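Local coordinates for protein flavodoxin (Streptococcus pneumoniae serotype 4, PDB 5LJL) that binds FMN and probably serves as a low-potential electron donor to a number of redox enzymes, at residues E137-A140 with E141-A145; A44-F47 with L48-D51; E98-K101 with A102-D105; E68-D71 with F72-L76. All coordinates share one frame; numbering follows the deposited sequence.

Contact 1. Residues E137-A140 with E141-A145; sequences EQFA and EELAA
With chi1 at 169° Phe139 swings CG opposite its own backbone N, while Leu143, one helical turn later, places CG beside its N (chi1 -64°), and these two settings bring leucine methyl and ring together. CD1 of Leu143 lies over one face of the Phe139 ring, 4.2 Å from the ring centroid and 28° off the ring normal, a CH-pi contact between obliquely crossing side chains. The nearest ring atom is CE2 of Phe139, 3.8 Å from CD1 of Leu143.

The backbone carrying this apolar pair is regular alpha helix. The N-H groups of Glu141, Glu142, Leu143 and Ala144 bond to the carbonyl oxygens of Glu137, Gln138, Phe139 and Ala140, four residues earlier in each case, with N to O distances of 2.9 to 3.1 Å.

The other flank is acidic. The carboxylates of Glu137 and Glu141 do not touch; a water bridges them, donating to Glu141 OE2 at 2.6 Å and weakly to Glu137 OE1 at 3.4 Å. That donor should ease the repulsion between like charges, as may Lys26, a distant and weak ion partner of Glu141. Glu142 instead pairs with Lys146 and accepts a bond from Ser119.

Long apolar side chains suit the sheet side, where Phe139 meets Val89 and Val122 and Leu143 meets Ile85, whereas the small Ala140 admits helix 15-29 close to the backbone. This is an amphipathic helix, the C-terminal one of the flavodoxin fold, laid against its parallel sheet.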
ATOM      1  N   GLU A 137      11.361   4.325  -2.919  1.00 11.12           N
ATOM      2  CA  GLU A 137      11.675   4.511  -4.361  1.00 11.78           C
ATOM      3  C   GLU A 137      12.111   3.207  -5.047  1.00 10.46           C
ATOM      4  O   GLU A 137      11.614   2.894  -6.157  1.00 10.13           O
ATOM      5  CB  GLU A 137      12.678   5.650  -4.571  1.00 13.81           C
ATOM      6  CG  GLU A 137      12.042   7.054  -4.319  1.00 17.25           C
ATOM      7  CD  GLU A 137      13.073   8.163  -4.439  1.00 21.35           C
ATOM      8  OE1 GLU A 137      14.269   7.864  -4.576  1.00 24.82           O
ATOM      9  OE2 GLU A 137      12.633   9.320  -4.466  1.00 24.60           O
ATOM     10  N   GLN A 138      12.898   2.372  -4.377  1.00 10.45           N
ATOM     11  CA  GLN A 138      13.295   1.093  -4.943  1.00 10.52           C
ATOM     12  C   GLN A 138      12.101   0.153  -5.112  1.00 10.63           C
ATOM     13  O   GLN A 138      11.984  -0.539  -6.144  1.00  9.11           O
ATOM     14  CB  GLN A 138      14.381   0.432  -4.150  1.00 13.15           C
ATOM     15  CG  GLN A 138      15.701   1.212  -4.141  1.00 14.64           C
ATOM     16  CD  GLN A 138      16.594   0.686  -3.053  1.00 19.27           C
ATOM     17  OE1 GLN A 138      16.213   0.550  -1.897  1.00 23.23           O
ATOM     18  NE2 GLN A 138      17.811   0.388  -3.428  1.00 21.75           N
ATOM     19  N   PHE A 139      11.205   0.168  -4.109  1.00 10.45           N
ATOM     20  CA  PHE A 139       9.886  -0.551  -4.211  1.00 10.35           C
ATOM     21  C   PHE A 139       9.103  -0.125  -5.449  1.00  9.86           C
ATOM     22  O   PHE A 139       8.670  -0.958  -6.223  1.00  9.78           O
ATOM     23  CB  PHE A 139       9.158  -0.248  -2.884  1.00 10.44           C
ATOM     24  CG  PHE A 139       7.719  -0.622  -2.816  1.00 10.51           C
ATOM     25  CD1 PHE A 139       7.295  -1.845  -2.313  1.00 10.86           C
ATOM     26  CD2 PHE A 139       6.757   0.295  -3.200  1.00 10.26           C
ATOM     27  CE1 PHE A 139       5.935  -2.113  -2.182  1.00 10.42           C
ATOM     28  CE2 PHE A 139       5.420   0.001  -3.093  1.00 11.96           C
ATOM     29  CZ  PHE A 139       5.004  -1.211  -2.571  1.00 10.57           C
ATOM     30  N   ALA A 140       8.886   1.187  -5.657  1.00  9.60           N
ATOM     31  CA  ALA A 140       8.165   1.671  -6.826  1.00  9.57           C
ATOM     32  C   ALA A 140       8.856   1.288  -8.118  1.00  9.35           C
ATOM     33  O   ALA A 140       8.228   0.848  -9.082  1.00 10.49           O
ATOM     34  CB  ALA A 140       8.018   3.201  -6.708  1.00 10.15           C
ATOM     35  N   GLU A 141      10.192   1.398  -8.134  1.00  9.55           N
ATOM     36  CA  GLU A 141      10.967   1.103  -9.384  1.00 10.18           C
ATOM     37  C   GLU A 141      10.870  -0.414  -9.742  1.00 10.42           C
ATOM     38  O   GLU A 141      10.779  -0.784 -10.935  1.00 11.17           O
ATOM     39  CB  GLU A 141      12.431   1.523  -9.201  1.00 11.30           C
ATOM     40  CG  GLU A 141      12.619   3.028  -9.139  1.00 11.09           C
ATOM     41  CD  GLU A 141      13.791   3.535  -8.346  1.00 11.46           C
ATOM     42  OE1 GLU A 141      14.719   2.766  -8.062  1.00 11.35           O
ATOM     43  OE2 GLU A 141      13.859   4.783  -8.108  1.00 10.91           O
ATOM     44  N   GLU A 142      10.848  -1.300  -8.726  1.00 10.14           N
ATOM     45  CA  GLU A 142      10.690  -2.734  -8.961  1.00 10.76           C
ATOM     46  C   GLU A 142       9.277  -3.044  -9.486  1.00 10.59           C
ATOM     47  O   GLU A 142       9.129  -3.803 -10.416  1.00 11.53           O
ATOM     48  CB  GLU A 142      11.062  -3.550  -7.711  1.00 10.95           C
ATOM     49  CG  GLU A 142      10.886  -5.047  -7.935  1.00 12.58           C
ATOM     50  CD  GLU A 142      11.414  -5.923  -6.849  1.00 13.60           C
ATOM     51  OE1 GLU A 142      11.644  -5.386  -5.759  1.00 12.82           O
ATOM     52  OE2 GLU A 142      11.689  -7.129  -7.150  1.00 15.44           O
ATOM     53  N   LEU A 143       8.234  -2.431  -8.909  1.00 10.37           N
ATOM     54  CA  LEU A 143       6.892  -2.603  -9.482  1.00 10.39           C
ATOM     55  C   LEU A 143       6.749  -2.144 -10.921  1.00 10.71           C
ATOM     56  O   LEU A 143       6.114  -2.817 -11.762  1.00 10.56           O
ATOM     57  CB  LEU A 143       5.878  -1.848  -8.591  1.00 11.37           C
ATOM     58  CG  LEU A 143       5.690  -2.339  -7.144  1.00 12.56           C
ATOM     59  CD1 LEU A 143       4.600  -1.490  -6.485  1.00 13.66           C
ATOM     60  CD2 LEU A 143       5.367  -3.822  -7.056  1.00 12.77           C
ATOM     61  N   ALA A 144       7.294  -0.958 -11.193  1.00 10.11           N
ATOM     62  CA  ALA A 144       7.363  -0.438 -12.559  1.00 11.74           C
ATOM     63  C   ALA A 144       8.087  -1.449 -13.483  1.00 11.90           C
ATOM     64  O   ALA A 144       7.652  -1.695 -14.613  1.00 15.22           O
ATOM     65  CB  ALA A 144       8.014   0.937 -12.610  1.00 11.59           C
ATOM     66  N   ALA A 145       9.208  -1.995 -13.056  1.00 11.52           N
ATOM     67  CA  ALA A 145       9.943  -2.947 -13.886  1.00 12.40           C
ATOM     68  C   ALA A 145       9.060  -4.168 -14.340  1.00 14.14           C
ATOM     69  O   ALA A 145       9.262  -4.731 -15.419  1.00 14.77           O
ATOM     70  CB  ALA A 145      11.184  -3.434 -13.159  1.00 11.80           C
TER
HETATM   71  O   HOH W   1      15.828   5.623  -6.585  1.00 15.57           O

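Contact 2. Residues A44-F47 with L48-D51; sequences ASDF and LEAD
This is a local contact within a turn, between residues three apart, Ser45 with Leu48, Asp46 with Glu49 and Phe47 with Ala50, in the connection between strands 33-38 and 52-56, a run of helical backbone angles that never settles into a regular alpha helix. Each later residue gives its N-H to the carbonyl of the earlier one, Ala50 N to Phe47 O at 3.0 Å. That spacing is the 3-10 kind, and it brings the donors in above the carbonyl planes, 64° out of the plane for Ala50 N at Phe47 O.

Phe47 turns its ring inward onto Val8 of the sheet and Leu76 of helix 67-77, a fitting place for a large aromatic, and Ala50 packs its methyl on Lys6. Leu48 runs back alongside the chain, its CB 3.5 Å from Ser45 O, and touches Leu81.

On the outer side Glu49 extends back along the turn, chi1 -64° setting CG beside its N, and brings OE1 to 4.0 Å from Asp46 CB. OE1 also lies 4.4 Å from Asp46 OD2. Two carboxylates at that spacing probably repel each other mildly, and the proximity would tend to raise the proton affinity of one or both.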
ATOM      1  N   ALA A  44     -12.684  -1.183  -2.691  1.00 13.76           N
ATOM      2  CA  ALA A  44     -11.608  -2.190  -2.968  1.00 13.07           C
ATOM      3  C   ALA A  44     -11.714  -2.698  -4.415  1.00 12.41           C
ATOM      4  O   ALA A  44     -10.694  -2.924  -5.114  1.00 12.34           O
ATOM      5  CB  ALA A  44     -11.643  -3.336  -1.956  1.00 14.71           C
ATOM      6  N   SER A  45     -12.942  -2.893  -4.915  1.00 12.29           N
ATOM      7  CA  SER A  45     -13.148  -3.405  -6.263  1.00 13.65           C
ATOM      8  C   SER A  45     -12.587  -2.541  -7.389  1.00 13.47           C
ATOM      9  O   SER A  45     -12.385  -3.036  -8.538  1.00 13.76           O
ATOM     10  CB  SER A  45     -14.643  -3.749  -6.495  1.00 14.36           C
ATOM     11  OG  SER A  45     -15.418  -2.582  -6.407  1.00 15.27           O
ATOM     12  N   ASP A  46     -12.282  -1.280  -7.120  1.00 12.75           N
ATOM     13  CA  ASP A  46     -11.629  -0.422  -8.091  1.00 13.50           C
ATOM     14  C   ASP A  46     -10.300  -1.017  -8.524  1.00 12.69           C
ATOM     15  O   ASP A  46      -9.847  -0.744  -9.632  1.00 13.05           O
ATOM     16  CB  ASP A  46     -11.404   1.004  -7.627  1.00 15.18           C
ATOM     17  CG  ASP A  46     -12.662   1.709  -7.178  1.00 18.59           C
ATOM     18  OD1 ASP A  46     -12.455   2.768  -6.553  1.00 18.11           O
ATOM     19  OD2 ASP A  46     -13.798   1.242  -7.463  1.00 19.39           O
ATOM     20  N   PHE A  47      -9.694  -1.836  -7.675  1.00 12.64           N
ATOM     21  CA  PHE A  47      -8.454  -2.579  -8.059  1.00 12.04           C
ATOM     22  C   PHE A  47      -8.576  -3.433  -9.326  1.00 13.32           C
ATOM     23  O   PHE A  47      -7.531  -3.653 -10.014  1.00 14.58           O
ATOM     24  CB  PHE A  47      -7.947  -3.428  -6.881  1.00 12.02           C
ATOM     25  CG  PHE A  47      -7.265  -2.619  -5.746  1.00 11.49           C
ATOM     26  CD1 PHE A  47      -6.539  -1.451  -5.976  1.00 10.88           C
ATOM     27  CD2 PHE A  47      -7.250  -3.158  -4.430  1.00 11.74           C
ATOM     28  CE1 PHE A  47      -5.898  -0.787  -4.922  1.00 11.86           C
ATOM     29  CE2 PHE A  47      -6.560  -2.485  -3.366  1.00 10.85           C
ATOM     30  CZ  PHE A  47      -5.889  -1.314  -3.662  1.00 10.57           C
ATOM     31  N   LEU A  48      -9.784  -3.941  -9.611  1.00 13.07           N
ATOM     32  CA  LEU A  48      -9.961  -4.694 -10.894  1.00 14.75           C
ATOM     33  C   LEU A  48      -9.541  -3.930 -12.115  1.00 15.19           C
ATOM     34  O   LEU A  48      -9.152  -4.549 -13.110  1.00 16.43           O
ATOM     35  CB  LEU A  48     -11.384  -5.210 -11.056  1.00 16.07           C
ATOM     36  CG  LEU A  48     -11.792  -6.257  -9.996  1.00 17.63           C
ATOM     37  CD1 LEU A  48     -13.302  -6.465  -9.852  1.00 21.31           C
ATOM     38  CD2 LEU A  48     -11.028  -7.560 -10.198  1.00 18.50           C
ATOM     39  N   GLU A  49      -9.676  -2.605 -12.067  1.00 14.94           N
ATOM     40  CA  GLU A  49      -9.311  -1.737 -13.177  1.00 17.73           C
ATOM     41  C   GLU A  49      -7.835  -1.452 -13.321  1.00 18.15           C
ATOM     42  O   GLU A  49      -7.397  -0.950 -14.358  1.00 21.15           O
ATOM     43  CB  GLU A  49     -10.090  -0.425 -13.094  1.00 23.45           C
ATOM     44  CG  GLU A  49     -11.591  -0.646 -13.239  1.00 27.74           C
ATOM     45  CD  GLU A  49     -12.454   0.486 -12.705  1.00 37.05           C
ATOM     46  OE1 GLU A  49     -12.227   0.912 -11.540  1.00 47.66           O
ATOM     47  OE2 GLU A  49     -13.417   0.904 -13.435  1.00 48.36           O
ATOM     48  N   ALA A  50      -7.021  -1.717 -12.299  1.00 15.46           N
ATOM     49  CA  ALA A  50      -5.626  -1.317 -12.344  1.00 15.92           C
ATOM     50  C   ALA A  50      -4.680  -2.459 -12.680  1.00 14.70           C
ATOM     51  O   ALA A  50      -5.007  -3.623 -12.543  1.00 16.76           O
ATOM     52  CB  ALA A  50      -5.245  -0.759 -11.009  1.00 16.42           C
ATOM     53  N   ASP A  51      -3.472  -2.109 -13.063  1.00 13.66           N
ATOM     54  CA  ASP A  51      -2.404  -3.123 -13.255  1.00 14.11           C
ATOM     55  C   ASP A  51      -1.666  -3.349 -11.958  1.00 13.99           C
ATOM     56  O   ASP A  51      -1.170  -4.483 -11.703  1.00 14.62           O
ATOM     57  CB  ASP A  51      -1.454  -2.624 -14.307  1.00 14.95           C
ATOM     58  CG  ASP A  51      -2.166  -2.344 -15.639  1.00 15.51           C
ATOM     59  OD1 ASP A  51      -2.200  -1.156 -16.075  1.00 16.44           O
ATOM     60  OD2 ASP A  51      -2.706  -3.299 -16.218  1.00 20.52           O
TER

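Contact 3. Residues E98-K101 with A102-D105; sequences EFCK and AVDD
Lys101 meets Asp105 one turn ahead, and its side chain can be followed outward from the backbone. CB lies 3.4 Å from Ala102 N, at the start of the helix. With chi1 at 173° CG stands opposite the backbone N and passes 3.8 Å from Asp105 OD2, so a methylene rather than the amine meets the carboxylate. The remaining torsions are extended, and CE runs on past Asp105 OD1 at 4.0 Å. NZ is carried away from the aspartate, 5.2 Å from Asp105 OD1, and instead forms a long salt bridge of 3.9 Å with Glu98 OE2. A long, flexible lysine suits this exposed edge: its alkyl part passes the Asp105 carboxylate while its charge lies among acidic groups whose negative potential it would partly offset.

The backbone beneath changes character here. A type II beta turn from Glu98 to Lys101 leads to Cys100 at the N-cap position. Cys100 O takes Val103 N at 2.9 Å, a bent bond with the donor 54° above the carbonyl plane, whereas Asp105 N bonds to Lys101 O in a regular four-residue step. On the buried side Cys100 CB packs 3.9 Å from Val103 CG2, and Cys100 SG lies against one face of the Phe99 ring, offset toward its rim.

Helix 101-113 thus begins beside the last strand, 116-125, where Val103 touches Cys121 and Asp104 forms a salt bridge with Lys123; on another flank Ala102 packs on Thr57 and Leu65, and its N-H bonds to Thr59 OG1.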
ATOM      1  N   GLU A  98       3.565  -4.151  18.068  1.00 17.18           N
ATOM      2  CA  GLU A  98       2.965  -4.708  16.861  1.00 17.25           C
ATOM      3  C   GLU A  98       3.291  -3.796  15.640  1.00 14.61           C
ATOM      4  O   GLU A  98       2.406  -3.409  14.869  1.00 15.29           O
ATOM      5  CB  GLU A  98       1.437  -4.851  17.017  1.00 19.94           C
ATOM      6  CG  GLU A  98       0.945  -5.850  18.107  1.00 22.15           C
ATOM      7  CD  GLU A  98       1.401  -7.296  17.895  1.00 28.55           C
ATOM      8  OE1 GLU A  98       1.440  -8.063  18.886  1.00 33.14           O
ATOM      9  OE2 GLU A  98       1.731  -7.689  16.756  1.00 34.08           O
ATOM     10  N   PHE A  99       4.571  -3.431  15.533  1.00 14.11           N
ATOM     11  CA  PHE A  99       5.118  -2.534  14.518  1.00 13.03           C
ATOM     12  C   PHE A  99       4.687  -2.928  13.130  1.00 12.51           C
ATOM     13  O   PHE A  99       5.053  -3.977  12.611  1.00 13.51           O
ATOM     14  CB  PHE A  99       6.662  -2.545  14.564  1.00 12.22           C
ATOM     15  CG  PHE A  99       7.326  -1.625  13.605  1.00 11.95           C
ATOM     16  CD1 PHE A  99       7.473  -0.305  13.917  1.00 12.12           C
ATOM     17  CD2 PHE A  99       7.824  -2.087  12.387  1.00 12.64           C
ATOM     18  CE1 PHE A  99       8.136   0.544  13.042  1.00 12.65           C
ATOM     19  CE2 PHE A  99       8.475  -1.271  11.518  1.00 11.43           C
ATOM     20  CZ  PHE A  99       8.600   0.060  11.825  1.00 13.23           C
ATOM     21  N   CYS A 100       3.916  -2.041  12.533  1.00 11.78           N
ATOM     22  CA  CYS A 100       3.448  -2.276  11.173  1.00 12.52           C
ATOM     23  C   CYS A 100       2.750  -3.616  10.970  1.00 11.98           C
ATOM     24  O   CYS A 100       2.718  -4.122   9.823  1.00 13.02           O
ATOM     25  CB  CYS A 100       4.575  -2.006  10.155  1.00 12.70           C
ATOM     26  SG  CYS A 100       5.098  -0.305  10.002  1.00 12.94           S
ATOM     27  N   LYS A 101       2.089  -4.179  11.980  1.00 11.99           N
ATOM     28  CA  LYS A 101       1.420  -5.459  11.781  1.00 12.32           C
ATOM     29  C   LYS A 101       0.308  -5.314  10.717  1.00 11.61           C
ATOM     30  O   LYS A 101       0.063  -6.281  10.025  1.00 11.07           O
ATOM     31  CB  LYS A 101       0.899  -6.047  13.066  1.00 16.24           C
ATOM     32  CG  LYS A 101       0.060  -7.292  12.855  1.00 19.23           C
ATOM     33  CD  LYS A 101       0.003  -8.069  14.113  1.00 27.48           C
ATOM     34  CE  LYS A 101      -0.935  -9.248  13.940  1.00 30.47           C
ATOM     35  NZ  LYS A 101      -0.605 -10.279  14.960  1.00 33.92           N
ATOM     36  N   ALA A 102      -0.335  -4.152  10.576  1.00 10.98           N
ATOM     37  CA  ALA A 102      -1.352  -4.009   9.524  1.00 10.86           C
ATOM     38  C   ALA A 102      -0.739  -4.210   8.093  1.00 10.78           C
ATOM     39  O   ALA A 102      -1.462  -4.659   7.177  1.00 11.93           O
ATOM     40  CB  ALA A 102      -2.145  -2.679   9.612  1.00 10.53           C
ATOM     41  N   VAL A 103       0.538  -3.861   7.910  1.00 11.50           N
ATOM     42  CA  VAL A 103       1.253  -4.071   6.616  1.00 11.17           C
ATOM     43  C   VAL A 103       1.307  -5.589   6.328  1.00 11.63           C
ATOM     44  O   VAL A 103       0.920  -6.053   5.216  1.00 11.47           O
ATOM     45  CB  VAL A 103       2.678  -3.397   6.591  1.00 11.80           C
ATOM     46  CG1 VAL A 103       3.467  -3.839   5.358  1.00 12.56           C
ATOM     47  CG2 VAL A 103       2.615  -1.881   6.775  1.00 12.16           C
ATOM     48  N   ASP A 104       1.687  -6.368   7.338  1.00 13.17           N
ATOM     49  CA  ASP A 104       1.728  -7.809   7.221  1.00 13.59           C
ATOM     50  C   ASP A 104       0.342  -8.369   6.942  1.00 12.84           C
ATOM     51  O   ASP A 104       0.171  -9.260   6.089  1.00 11.66           O
ATOM     52  CB  ASP A 104       2.311  -8.449   8.487  1.00 16.12           C
ATOM     53  CG  ASP A 104       3.767  -8.307   8.593  1.00 17.67           C
ATOM     54  OD1 ASP A 104       4.460  -7.802   7.674  1.00 18.84           O
ATOM     55  OD2 ASP A 104       4.264  -8.718   9.669  1.00 21.29           O
ATOM     56  N   ASP A 105      -0.670  -7.863   7.631  1.00 11.89           N
ATOM     57  CA  ASP A 105      -2.040  -8.349   7.424  1.00 12.83           C
ATOM     58  C   ASP A 105      -2.570  -8.088   6.014  1.00 12.29           C
ATOM     59  O   ASP A 105      -3.238  -8.936   5.430  1.00 12.54           O
ATOM     60  CB  ASP A 105      -2.961  -7.716   8.444  1.00 14.88           C
ATOM     61  CG  ASP A 105      -2.655  -8.149   9.874  1.00 17.66           C
ATOM     62  OD1 ASP A 105      -1.922  -9.136  10.091  1.00 19.71           O
ATOM     63  OD2 ASP A 105      -3.104  -7.388  10.716  1.00 24.34           O
TER

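Contact 4. Residues E68-D71 with F72-L76; sequences EMMD and FYEDL
Tyr73, Glu74 and Asp75 each give their backbone N-H to the carbonyl four residues back, on Met69, Met70 and Asp71, and the first of these bonds is short, 2.8 Å from Tyr73 N to Met69 O. These turns belong to helix 67-77, the helix of the beta-alpha-beta crossover between parallel strands 52-56 and 85-92 in the flavodoxin fold.

On the buried side Met69 and Phe72 lie side by side and point the same way, forming a Met-aromatic contact. Bent at chi2 (-69°), the methionine chain brings SD to 4.8 Å from the centroid of the Phe72 ring, in an oblique approach. CD2 of Phe72 is the ring atom nearest SD of Met69, at 3.9 Å. Both side chains rest on Val55 of the sheet, and Met69 also touches Phe106 of helix 101-113; a flexible thioether suits such a junction because it can adapt to several surfaces. Tyr73, on the flank, reaches Leu65 and Val109.

The outward side is mostly acidic, with Asp71, Glu74 and Asp75, and the exposed Met70 lies beside Glu74. Glu74 extends back over the preceding turn, its CG 3.3 Å from Met70 O. Its carboxylate nears that of Asp71, with Glu74 OE1 4.3 Å from Asp71 OD2, and these like charges would be expected to disfavour one another. A water may ease the repulsion, since it donates to Glu74 OE1 at 3.0 Å and, weakly, to the backbone Asp71 O at 3.5 Å.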
ATOM      1  N   GLU A  68     -11.077   2.569   9.761  1.00 15.91           N
ATOM      2  CA  GLU A  68     -11.569   2.909   8.444  1.00 15.88           C
ATOM      3  C   GLU A  68     -11.117   1.891   7.345  1.00 16.01           C
ATOM      4  O   GLU A  68     -11.639   1.912   6.218  1.00 18.30           O
ATOM      5  CB  GLU A  68     -11.117   4.343   8.086  1.00 16.61           C
ATOM      6  CG  GLU A  68      -9.604   4.578   8.013  1.00 17.05           C
ATOM      7  CD  GLU A  68      -8.918   4.997   9.323  1.00 16.22           C
ATOM      8  OE1 GLU A  68      -9.452   4.696  10.391  1.00 17.34           O
ATOM      9  OE2 GLU A  68      -7.834   5.673   9.292  1.00 15.80           O
ATOM     10  N   MET A  69     -10.134   1.060   7.669  1.00 14.02           N
ATOM     11  CA  MET A  69      -9.659  -0.020   6.821  1.00 14.78           C
ATOM     12  C   MET A  69     -10.456  -1.321   6.988  1.00 14.63           C
ATOM     13  O   MET A  69     -10.373  -2.184   6.116  1.00 14.65           O
ATOM     14  CB  MET A  69      -8.140  -0.311   6.969  1.00 15.37           C
ATOM     15  CG  MET A  69      -7.236   0.657   6.222  1.00 16.51           C
ATOM     16  SD  MET A  69      -7.434   0.397   4.422  1.00 16.58           S
ATOM     17  CE  MET A  69      -6.043   1.319   3.799  1.00 19.19           C
ATOM     18  N   MET A  70     -11.250  -1.471   8.044  1.00 16.54           N
ATOM     19  CA  MET A  70     -11.919  -2.763   8.271  1.00 17.65           C
ATOM     20  C   MET A  70     -12.863  -3.153   7.137  1.00 15.17           C
ATOM     21  O   MET A  70     -12.783  -4.252   6.628  1.00 14.85           O
ATOM     22  CB  MET A  70     -12.629  -2.786   9.632  1.00 22.76           C
ATOM     23  CG  MET A  70     -11.672  -3.181  10.759  1.00 25.51           C
ATOM     24  SD  MET A  70     -12.551  -3.434  12.381  1.00 35.73           S
ATOM     25  CE  MET A  70     -14.051  -4.180  11.783  1.00 35.90           C
ATOM     26  N   ASP A  71     -13.681  -2.239   6.688  1.00 15.59           N
ATOM     27  CA  ASP A  71     -14.566  -2.478   5.547  1.00 18.98           C
ATOM     28  C   ASP A  71     -13.840  -2.727   4.208  1.00 15.87           C
ATOM     29  O   ASP A  71     -14.197  -3.573   3.436  1.00 13.92           O
ATOM     30  CB  ASP A  71     -15.484  -1.268   5.356  1.00 25.39           C
ATOM     31  CG  ASP A  71     -16.841  -1.534   5.811  1.00 35.29           C
ATOM     32  OD1 ASP A  71     -17.729  -1.432   4.940  1.00 57.45           O
ATOM     33  OD2 ASP A  71     -17.039  -1.926   6.983  1.00 36.11           O
ATOM     34  N   PHE A  72     -12.778  -1.938   3.962  1.00 14.52           N
ATOM     35  CA  PHE A  72     -11.969  -2.050   2.770  1.00 12.20           C
ATOM     36  C   PHE A  72     -11.290  -3.460   2.743  1.00 11.73           C
ATOM     37  O   PHE A  72     -11.237  -4.105   1.732  1.00 12.90           O
ATOM     38  CB  PHE A  72     -10.936  -0.907   2.769  1.00 12.13           C
ATOM     39  CG  PHE A  72     -10.139  -0.842   1.493  1.00 11.74           C
ATOM     40  CD1 PHE A  72     -10.617  -0.155   0.401  1.00 11.30           C
ATOM     41  CD2 PHE A  72      -8.951  -1.567   1.364  1.00 11.35           C
ATOM     42  CE1 PHE A  72      -9.934  -0.106  -0.791  1.00 11.59           C
ATOM     43  CE2 PHE A  72      -8.255  -1.554   0.166  1.00 11.70           C
ATOM     44  CZ  PHE A  72      -8.748  -0.831  -0.923  1.00 10.96           C
ATOM     45  N   TYR A  73     -10.735  -3.868   3.888  1.00 11.33           N
ATOM     46  CA  TYR A  73     -10.108  -5.201   4.023  1.00 10.75           C
ATOM     47  C   TYR A  73     -11.137  -6.302   3.689  1.00 10.86           C
ATOM     48  O   TYR A  73     -10.790  -7.264   3.011  1.00 10.53           O
ATOM     49  CB  TYR A  73      -9.506  -5.405   5.411  1.00 10.86           C
ATOM     50  CG  TYR A  73      -8.915  -6.768   5.752  1.00 11.36           C
ATOM     51  CD1 TYR A  73      -7.569  -6.977   5.716  1.00 11.31           C
ATOM     52  CD2 TYR A  73      -9.729  -7.818   6.205  1.00 11.49           C
ATOM     53  CE1 TYR A  73      -7.026  -8.213   5.999  1.00 11.77           C
ATOM     54  CE2 TYR A  73      -9.216  -9.060   6.516  1.00 12.08           C
ATOM     55  CZ  TYR A  73      -7.882  -9.274   6.413  1.00 11.65           C
ATOM     56  OH  TYR A  73      -7.431 -10.517   6.792  1.00 12.75           O
ATOM     57  N   GLU A  74     -12.343  -6.186   4.264  1.00 10.86           N
ATOM     58  CA  GLU A  74     -13.379  -7.190   4.016  1.00 12.54           C
ATOM     59  C   GLU A  74     -13.713  -7.287   2.556  1.00 12.97           C
ATOM     60  O   GLU A  74     -13.817  -8.415   2.009  1.00 12.52           O
ATOM     61  CB  GLU A  74     -14.672  -6.900   4.855  1.00 14.66           C
ATOM     62  CG  GLU A  74     -14.402  -7.083   6.353  1.00 15.82           C
ATOM     63  CD  GLU A  74     -15.500  -6.572   7.292  1.00 18.93           C
ATOM     64  OE1 GLU A  74     -16.558  -6.187   6.793  1.00 25.70           O
ATOM     65  OE2 GLU A  74     -15.298  -6.530   8.519  1.00 21.61           O
ATOM     66  N   ASP A  75     -13.915  -6.118   1.940  1.00 12.43           N
ATOM     67  CA  ASP A  75     -14.208  -6.096   0.534  1.00 13.72           C
ATOM     68  C   ASP A  75     -13.069  -6.658  -0.315  1.00 12.69           C
ATOM     69  O   ASP A  75     -13.320  -7.466  -1.259  1.00 11.74           O
ATOM     70  CB  ASP A  75     -14.608  -4.690   0.040  1.00 15.20           C
ATOM     71  CG  ASP A  75     -15.904  -4.158   0.656  1.00 19.03           C
ATOM     72  OD1 ASP A  75     -16.679  -4.958   1.240  1.00 20.54           O
ATOM     73  OD2 ASP A  75     -16.095  -2.902   0.612  1.00 21.45           O
ATOM     74  N   LEU A  76     -11.830  -6.278   0.015  1.00 11.50           N
ATOM     75  CA  LEU A  76     -10.684  -6.792  -0.717  1.00 11.01           C
ATOM     76  C   LEU A  76     -10.536  -8.347  -0.591  1.00 11.38           C
ATOM     77  O   LEU A  76     -10.273  -9.038  -1.610  1.00 11.83           O
ATOM     78  CB  LEU A  76      -9.411  -6.076  -0.249  1.00 11.41           C
ATOM     79  CG  LEU A  76      -8.096  -6.552  -0.810  1.00 12.05           C
ATOM     80  CD1 LEU A  76      -8.007  -6.408  -2.321  1.00 13.28           C
ATOM     81  CD2 LEU A  76      -6.936  -5.818  -0.137  1.00 11.49           C
TER
HETATM   82  O   HOH W   2     -17.377  -4.283   4.638  1.00 42.93           O

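All four contacts are local and partly buried. Half the touching residues of contacts 1 and 3 are buried, whereas contact 4 is mostly exposed, Met69 and Phe72 forming its buried part. Contacts 2 and 4 share a core: Phe47 CE2 lies 3.7 Å from Phe72 CZ, joining the irregular connection to helix 67-77. Contact 3 touches contact 4 more lightly, through Asp105 O and the Tyr73 ring. Contact 1 meets none of them. Regular four-residue bonding marks contacts 1 and 4, three-residue bonding contact 2, and contact 3 passes from turn to helix. A water bridges two carboxylates in contact 1 and a carboxylate and a backbone carbonyl in contact 4; contact 3 adds a lysine.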